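Local coordinates for 2-nitropropane dioxygenase (Streptomyces ansochromogenes, PDB 3BW2), which is a flavin-dependent enzyme of the nitronate monooxygenase family that probably uses molecular oxygen to oxidise and denitrify alkyl nitronates, at residues A[12-17]-A[37-42]; A[210-215]-A[233-238]. All coordinates share one frame; numbering follows the deposited sequence.

Contact 1 of 2, residues A[12-17]-A[37-42]; sequences PIVQAP and LGFLAA. With FMN (flavin mononucleotide), chain B.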
loop_
_atom_site.group_PDB
_atom_site.type_symbol
_atom_site.label_atom_id
_atom_site.label_comp_id
_atom_site.label_asym_id
_atom_site.label_seq_id
_atom_site.Cartn_x
_atom_site.Cartn_y
_atom_site.Cartn_z
ATOM N N PRO A 12 -6.596 -10.568 -19.084
ATOM C CA PRO A 12 -6.209 -10.778 -17.685
ATOM C C PRO A 12 -6.918 -9.785 -16.773
ATOM O O PRO A 12 -6.299 -9.159 -15.911
ATOM C CB PRO A 12 -4.708 -10.547 -17.720
ATOM C CG PRO A 12 -4.591 -9.426 -18.712
ATOM C CD PRO A 12 -5.527 -9.866 -19.824
ATOM N N ILE A 13 -8.223 -9.652 -16.966
ATOM C CA ILE A 13 -9.019 -8.710 -16.196
ATOM C C ILE A 13 -10.199 -9.384 -15.521
ATOM O O ILE A 13 -11.006 -10.050 -16.173
ATOM C CB ILE A 13 -9.562 -7.597 -17.104
ATOM C CG1 ILE A 13 -8.406 -6.943 -17.867
ATOM C CG2 ILE A 13 -10.323 -6.574 -16.271
ATOM C CD1 ILE A 13 -8.845 -5.929 -18.906
ATOM N N VAL A 14 -10.301 -9.198 -14.211
ATOM C CA VAL A 14 -11.389 -9.790 -13.453
ATOM C C VAL A 14 -12.218 -8.707 -12.779
ATOM O O VAL A 14 -11.672 -7.822 -12.120
ATOM C CB VAL A 14 -10.857 -10.740 -12.356
ATOM C CG1 VAL A 14 -12.026 -11.358 -11.588
ATOM C CG2 VAL A 14 -9.990 -11.824 -12.978
ATOM N N GLN A 15 -13.532 -8.767 -12.963
ATOM C CA GLN A 15 -14.420 -7.807 -12.317
ATOM C C GLN A 15 -14.705 -8.389 -10.942
ATOM O O GLN A 15 -15.291 -9.470 -10.817
ATOM C CB GLN A 15 -15.722 -7.646 -13.104
ATOM C CG GLN A 15 -16.841 -6.984 -12.312
ATOM C CD GLN A 15 -17.971 -7.945 -12.004
ATOM O OE1 GLN A 15 -18.402 -8.083 -10.852
ATOM N NE2 GLN A 15 -18.464 -8.615 -13.036
ATOM N N ALA A 16 -14.268 -7.679 -9.912
ATOM C CA ALA A 16 -14.455 -8.142 -8.547
ATOM C C ALA A 16 -15.916 -8.321 -8.168
ATOM O O ALA A 16 -16.778 -7.520 -8.551
ATOM C CB ALA A 16 -13.794 -7.167 -7.577
ATOM N N PRO A 17 -16.226 -9.399 -7.437
ATOM C CA PRO A 17 -17.616 -9.595 -7.030
ATOM C C PRO A 17 -17.869 -8.487 -6.012
ATOM O O PRO A 17 -17.011 -8.221 -5.169
ATOM C CB PRO A 17 -17.593 -10.972 -6.372
ATOM C CG PRO A 17 -16.194 -11.035 -5.795
ATOM C CD PRO A 17 -15.370 -10.492 -6.942
ATOM N N LEU A 37 -13.464 -11.553 -16.959
ATOM C CA LEU A 37 -14.188 -12.518 -16.141
ATOM C C LEU A 37 -15.180 -11.788 -15.251
ATOM O O LEU A 37 -14.791 -11.149 -14.268
ATOM C CB LEU A 37 -13.216 -13.319 -15.263
ATOM C CG LEU A 37 -13.866 -14.409 -14.397
ATOM C CD1 LEU A 37 -14.496 -15.478 -15.300
ATOM C CD2 LEU A 37 -12.823 -15.043 -13.489
ATOM N N GLY A 38 -16.462 -11.877 -15.601
ATOM C CA GLY A 38 -17.492 -11.234 -14.809
ATOM C C GLY A 38 -17.722 -12.033 -13.538
ATOM O O GLY A 38 -17.469 -13.238 -13.508
ATOM N N PHE A 39 -18.204 -11.370 -12.493
ATOM C CA PHE A 39 -18.444 -12.033 -11.217
ATOM C C PHE A 39 -19.781 -11.671 -10.586
ATOM O O PHE A 39 -20.244 -10.529 -10.681
ATOM C CB PHE A 39 -17.347 -11.665 -10.212
ATOM C CG PHE A 39 -16.451 -12.809 -9.839
ATOM C CD1 PHE A 39 -15.207 -12.958 -10.438
ATOM C CD2 PHE A 39 -16.847 -13.735 -8.883
ATOM C CE1 PHE A 39 -14.366 -14.014 -10.090
ATOM C CE2 PHE A 39 -16.015 -14.794 -8.529
ATOM C CZ PHE A 39 -14.772 -14.932 -9.136
ATOM N N LEU A 40 -20.390 -12.655 -9.935
ATOM C CA LEU A 40 -21.639 -12.450 -9.218
ATOM C C LEU A 40 -21.252 -12.513 -7.745
ATOM O O LEU A 40 -20.308 -13.220 -7.375
ATOM C CB LEU A 40 -22.649 -13.562 -9.527
ATOM C CG LEU A 40 -23.319 -13.575 -10.901
ATOM C CD1 LEU A 40 -24.231 -14.797 -11.005
ATOM C CD2 LEU A 40 -24.121 -12.293 -11.094
ATOM N N ALA A 41 -21.968 -11.773 -6.909
ATOM C CA ALA A 41 -21.689 -11.759 -5.480
ATOM C C ALA A 41 -22.825 -12.464 -4.754
ATOM O O ALA A 41 -23.968 -12.026 -4.830
ATOM C CB ALA A 41 -21.568 -10.320 -4.986
ATOM N N ALA A 42 -22.515 -13.552 -4.055
ATOM C CA ALA A 42 -23.546 -14.282 -3.319
ATOM C C ALA A 42 -23.614 -13.796 -1.867
ATOM O O ALA A 42 -24.487 -14.205 -1.097
ATOM C CB ALA A 42 -23.260 -15.787 -3.372
HETATM N N1 FMN B . -14.846 -9.047 -2.431
HETATM C C2 FMN B . -15.470 -10.291 -2.242
HETATM O O2 FMN B . -14.802 -11.322 -2.252
HETATM N N3 FMN B . -16.839 -10.374 -2.051
HETATM C C4 FMN B . -17.662 -9.259 -2.044
HETATM O O4 FMN B . -18.889 -9.385 -1.875
HETATM C C4A FMN B . -17.054 -7.989 -2.248
HETATM N N5 FMN B . -17.823 -6.829 -2.279
HETATM C C5A FMN B . -17.252 -5.574 -2.508
HETATM C C6 FMN B . -18.081 -4.424 -2.554
HETATM C C7 FMN B . -17.555 -3.107 -2.794
HETATM C C7M FMN B . -18.523 -2.192 -3.582
HETATM C C8 FMN B . -16.131 -3.048 -3.025
HETATM C C8M FMN B . -15.479 -2.006 -3.934
HETATM C C9 FMN B . -15.277 -4.195 -2.957
HETATM C C9A FMN B . -15.838 -5.469 -2.703
HETATM N N10 FMN B . -15.038 -6.642 -2.650
HETATM C C10 FMN B . -15.634 -7.904 -2.437
HETATM C "C1'" FMN B . -13.510 -6.546 -2.665
HETATM C "C2'" FMN B . -13.038 -6.866 -4.105
HETATM O "O2'" FMN B . -12.976 -8.276 -4.261
HETATM C "C3'" FMN B . -11.601 -6.317 -4.406
HETATM O "O3'" FMN B . -10.737 -6.895 -3.427
HETATM C "C4'" FMN B . -11.472 -4.787 -4.327
HETATM O "O4'" FMN B . -12.567 -4.221 -5.047
HETATM C "C5'" FMN B . -10.126 -4.313 -4.951
HETATM O "O5'" FMN B . -9.977 -2.866 -4.895
HETATM P P FMN B . -10.498 -1.770 -5.992
HETATM O O1P FMN B . -10.221 -2.795 -7.040
HETATM O O2P FMN B . -9.412 -0.945 -5.326
HETATM O O3P FMN B . -11.827 -1.886 -5.270
#
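Two backbone hydrogen bonds tie Ile-13 and Gln-15 to Leu-37. Leu-37 N gives its hydrogen to Ile-13 O at 3.0 Å. Gln-15 N returns one to Leu-37 O at 3.0 Å. Together they grip Leu-37 from both its N-H and its C=O, and they frame a single bridge between Val-14 and Leu-37.

Apolar side chains pack round Phe-39. Pro-17 lies beside it, and the proline CD sits over one face of the ring in a CH-pi contact, 4.2 Å from the centroid. Pro-17 CB also meets Phe-39 CD2 at 3.8 Å and approaches Ala-41 CB. Val-14 comes in at the ring edge: its CG1, anti to the backbone N (chi1 -179°), reaches Phe-39 CD1 at 3.7 Å. The same methyl packs on Leu-37 CD2. Replacing Phe-39 by an alanine would probably open a gap between Val-14 CG1 and the Pro-17 ring, and take away the face that Pro-17 CD covers.

Pro-17 carries this packing to the cofactor, with its CG 3.7 Å from FMN C2. Ala-16 CB rests on the ribityl chain at FMN C2'. These are the first two strands of the TIM barrel, running the same way 24° apart, with the flavin at their C-terminal ends.

Contact 2 of 2, residues A[210-215]-A[233-238]; sequences PVVAAG and AAQLGT. With FMN (flavin mononucleotide), chain B.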
loop_
_atom_site.group_PDB
_atom_site.type_symbol
_atom_site.label_atom_id
_atom_site.label_comp_id
_atom_site.label_asym_id
_atom_site.label_seq_id
_atom_site.Cartn_x
_atom_site.Cartn_y
_atom_site.Cartn_z
ATOM N N PRO A 210 -1.187 -19.768 -9.391
ATOM C CA PRO A 210 -1.428 -18.466 -10.028
ATOM C C PRO A 210 -1.931 -17.428 -9.035
ATOM O O PRO A 210 -2.662 -17.758 -8.098
ATOM C CB PRO A 210 -2.477 -18.789 -11.087
ATOM C CG PRO A 210 -2.170 -20.207 -11.443
ATOM C CD PRO A 210 -1.931 -20.830 -10.092
ATOM N N VAL A 211 -1.548 -16.172 -9.248
ATOM C CA VAL A 211 -1.955 -15.091 -8.362
ATOM C C VAL A 211 -2.759 -14.021 -9.089
ATOM O O VAL A 211 -2.374 -13.564 -10.168
ATOM C CB VAL A 211 -0.728 -14.400 -7.720
ATOM C CG1 VAL A 211 -1.181 -13.233 -6.840
ATOM C CG2 VAL A 211 0.079 -15.412 -6.914
ATOM N N VAL A 212 -3.879 -13.630 -8.492
ATOM C CA VAL A 212 -4.724 -12.584 -9.046
ATOM C C VAL A 212 -4.512 -11.385 -8.125
ATOM O O VAL A 212 -4.797 -11.457 -6.933
ATOM C CB VAL A 212 -6.211 -13.000 -9.045
ATOM C CG1 VAL A 212 -7.081 -11.850 -9.539
ATOM C CG2 VAL A 212 -6.401 -14.222 -9.946
ATOM N N ALA A 213 -3.986 -10.297 -8.678
ATOM C CA ALA A 213 -3.715 -9.089 -7.903
ATOM C C ALA A 213 -4.950 -8.203 -7.772
ATOM O O ALA A 213 -5.654 -7.963 -8.751
ATOM C CB ALA A 213 -2.568 -8.304 -8.557
ATOM N N ALA A 214 -5.199 -7.703 -6.566
ATOM C CA ALA A 214 -6.356 -6.844 -6.323
ATOM C C ALA A 214 -6.068 -5.688 -5.362
ATOM O O ALA A 214 -5.405 -5.864 -4.330
ATOM C CB ALA A 214 -7.513 -7.675 -5.782
ATOM N N GLY A 215 -6.584 -4.510 -5.703
ATOM C CA GLY A 215 -6.401 -3.347 -4.852
ATOM C C GLY A 215 -5.888 -2.088 -5.528
ATOM O O GLY A 215 -4.713 -2.000 -5.860
ATOM N N ALA A 233 -3.441 -12.231 -13.398
ATOM C CA ALA A 233 -4.555 -11.365 -13.759
ATOM C C ALA A 233 -4.733 -10.291 -12.710
ATOM O O ALA A 233 -4.125 -10.344 -11.641
ATOM C CB ALA A 233 -5.845 -12.180 -13.890
ATOM N N ALA A 234 -5.569 -9.310 -13.030
ATOM C CA ALA A 234 -5.855 -8.218 -12.115
ATOM C C ALA A 234 -7.352 -8.229 -11.831
ATOM O O ALA A 234 -8.157 -8.373 -12.750
ATOM C CB ALA A 234 -5.454 -6.885 -12.746
ATOM N N GLN A 235 -7.718 -8.090 -10.562
ATOM C CA GLN A 235 -9.121 -8.058 -10.174
ATOM C C GLN A 235 -9.458 -6.629 -9.770
ATOM O O GLN A 235 -8.806 -6.049 -8.895
ATOM C CB GLN A 235 -9.389 -9.011 -9.009
ATOM C CG GLN A 235 -10.828 -8.969 -8.538
ATOM C CD GLN A 235 -11.175 -10.109 -7.608
ATOM O OE1 GLN A 235 -11.137 -11.278 -7.999
ATOM N NE2 GLN A 235 -11.522 -9.778 -6.370
ATOM N N LEU A 236 -10.473 -6.069 -10.419
ATOM C CA LEU A 236 -10.892 -4.692 -10.180
ATOM C C LEU A 236 -12.317 -4.575 -9.663
ATOM O O LEU A 236 -13.253 -5.107 -10.268
ATOM C CB LEU A 236 -10.799 -3.884 -11.476
ATOM C CG LEU A 236 -9.458 -3.623 -12.156
ATOM C CD1 LEU A 236 -8.755 -4.922 -12.514
ATOM C CD2 LEU A 236 -9.732 -2.805 -13.411
ATOM N N GLY A 237 -12.474 -3.856 -8.557
ATOM C CA GLY A 237 -13.789 -3.639 -7.992
ATOM C C GLY A 237 -14.246 -2.213 -8.269
ATOM O O GLY A 237 -15.105 -1.978 -9.119
ATOM N N THR A 238 -13.645 -1.261 -7.562
ATOM C CA THR A 238 -13.989 0.155 -7.693
ATOM C C THR A 238 -14.075 0.655 -9.137
ATOM O O THR A 238 -14.971 1.434 -9.473
ATOM C CB THR A 238 -12.992 1.036 -6.896
ATOM O OG1 THR A 238 -13.046 0.679 -5.506
ATOM C CG2 THR A 238 -13.346 2.515 -7.039
HETATM N N1 FMN B . -14.846 -9.047 -2.431
HETATM C C2 FMN B . -15.470 -10.291 -2.242
HETATM O O2 FMN B . -14.802 -11.322 -2.252
HETATM N N3 FMN B . -16.839 -10.374 -2.051
HETATM C C4 FMN B . -17.662 -9.259 -2.044
HETATM O O4 FMN B . -18.889 -9.385 -1.875
HETATM C C4A FMN B . -17.054 -7.989 -2.248
HETATM N N5 FMN B . -17.823 -6.829 -2.279
HETATM C C5A FMN B . -17.252 -5.574 -2.508
HETATM C C6 FMN B . -18.081 -4.424 -2.554
HETATM C C7 FMN B . -17.555 -3.107 -2.794
HETATM C C7M FMN B . -18.523 -2.192 -3.582
HETATM C C8 FMN B . -16.131 -3.048 -3.025
HETATM C C8M FMN B . -15.479 -2.006 -3.934
HETATM C C9 FMN B . -15.277 -4.195 -2.957
HETATM C C9A FMN B . -15.838 -5.469 -2.703
HETATM N N10 FMN B . -15.038 -6.642 -2.650
HETATM C C10 FMN B . -15.634 -7.904 -2.437
HETATM C "C1'" FMN B . -13.510 -6.546 -2.665
HETATM C "C2'" FMN B . -13.038 -6.866 -4.105
HETATM O "O2'" FMN B . -12.976 -8.276 -4.261
HETATM C "C3'" FMN B . -11.601 -6.317 -4.406
HETATM O "O3'" FMN B . -10.737 -6.895 -3.427
HETATM C "C4'" FMN B . -11.472 -4.787 -4.327
HETATM O "O4'" FMN B . -12.567 -4.221 -5.047
HETATM C "C5'" FMN B . -10.126 -4.313 -4.951
HETATM O "O5'" FMN B . -9.977 -2.866 -4.895
HETATM P P FMN B . -10.498 -1.770 -5.992
HETATM O O1P FMN B . -10.221 -2.795 -7.040
HETATM O O2P FMN B . -9.412 -0.945 -5.326
HETATM O O3P FMN B . -11.827 -1.886 -5.270
HETATM O O HOH W 1 -7.955 -3.544 -8.015
#
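Ala-213 is held by strand 233-236 through both its N-H and its C=O. Its N donates to Ala-233 O at 3.0 Å, and its O accepts from Gln-235 N at 2.7 Å. The second bond is nearly straight, 173° at the hydrogen. This is a parallel ladder, pairing Val-212 with Ala-233 and Ala-213 with Ala-234. CA-H...O contacts from Val-212 to Ala-233 O and from Ala-234 to Ala-213 O run beside it.

Side-chain packing is light, since four of the residues are alanines. Val-212 CG1, anti to the backbone N (chi1 176°), meets Gln-235 CB at 3.7 Å. Ala-214 CB lies 4.0 Å from Gln-235 CB. Beyond CG the Gln-235 chain is extended, which brings NE2 to 3.0 Å from FMN O2'.

Polar contacts at the strand ends hold the phosphate. One water accepts from Gly-215 N and donates to Gln-235 O and FMN O1P, so it joins both segments to the cofactor. Gly-237 N also donates to O1P, at 2.9 Å. FMN O3P takes two bonds from Thr-238, one from N and one from OG1 at 2.8 Å.

Helix 220-228 completes this beta-alpha-beta unit: its Val-226 packs on Ala-213 and Ala-234. Strand 168-172 continues the sheet beyond 211-214, and helix 196-206 packs on Val-211.

Both segments of contact 1 come earlier in the chain than those of contact 2, yet their centres lie only 10 Å apart. They meet because strands 13-15 and 233-236 are neighbours in the same parallel sheet. Probable hydrogen bonds join Val-14 N to Ala-234 O and Val-14 O to Leu-236 N, both at 2.7 Å. The order of strands is therefore 38-41, 13-15, 233-236, 211-214, and the first strand beside the last closes the TIM barrel. Ala-16 packs on Gln-235 and Gly-237 across this seam. Both contacts reach FMN: contact 1 touches the isoalloxazine and ribityl parts, while contact 2 binds the phosphate and also reaches the ribityl chain through Gln-235.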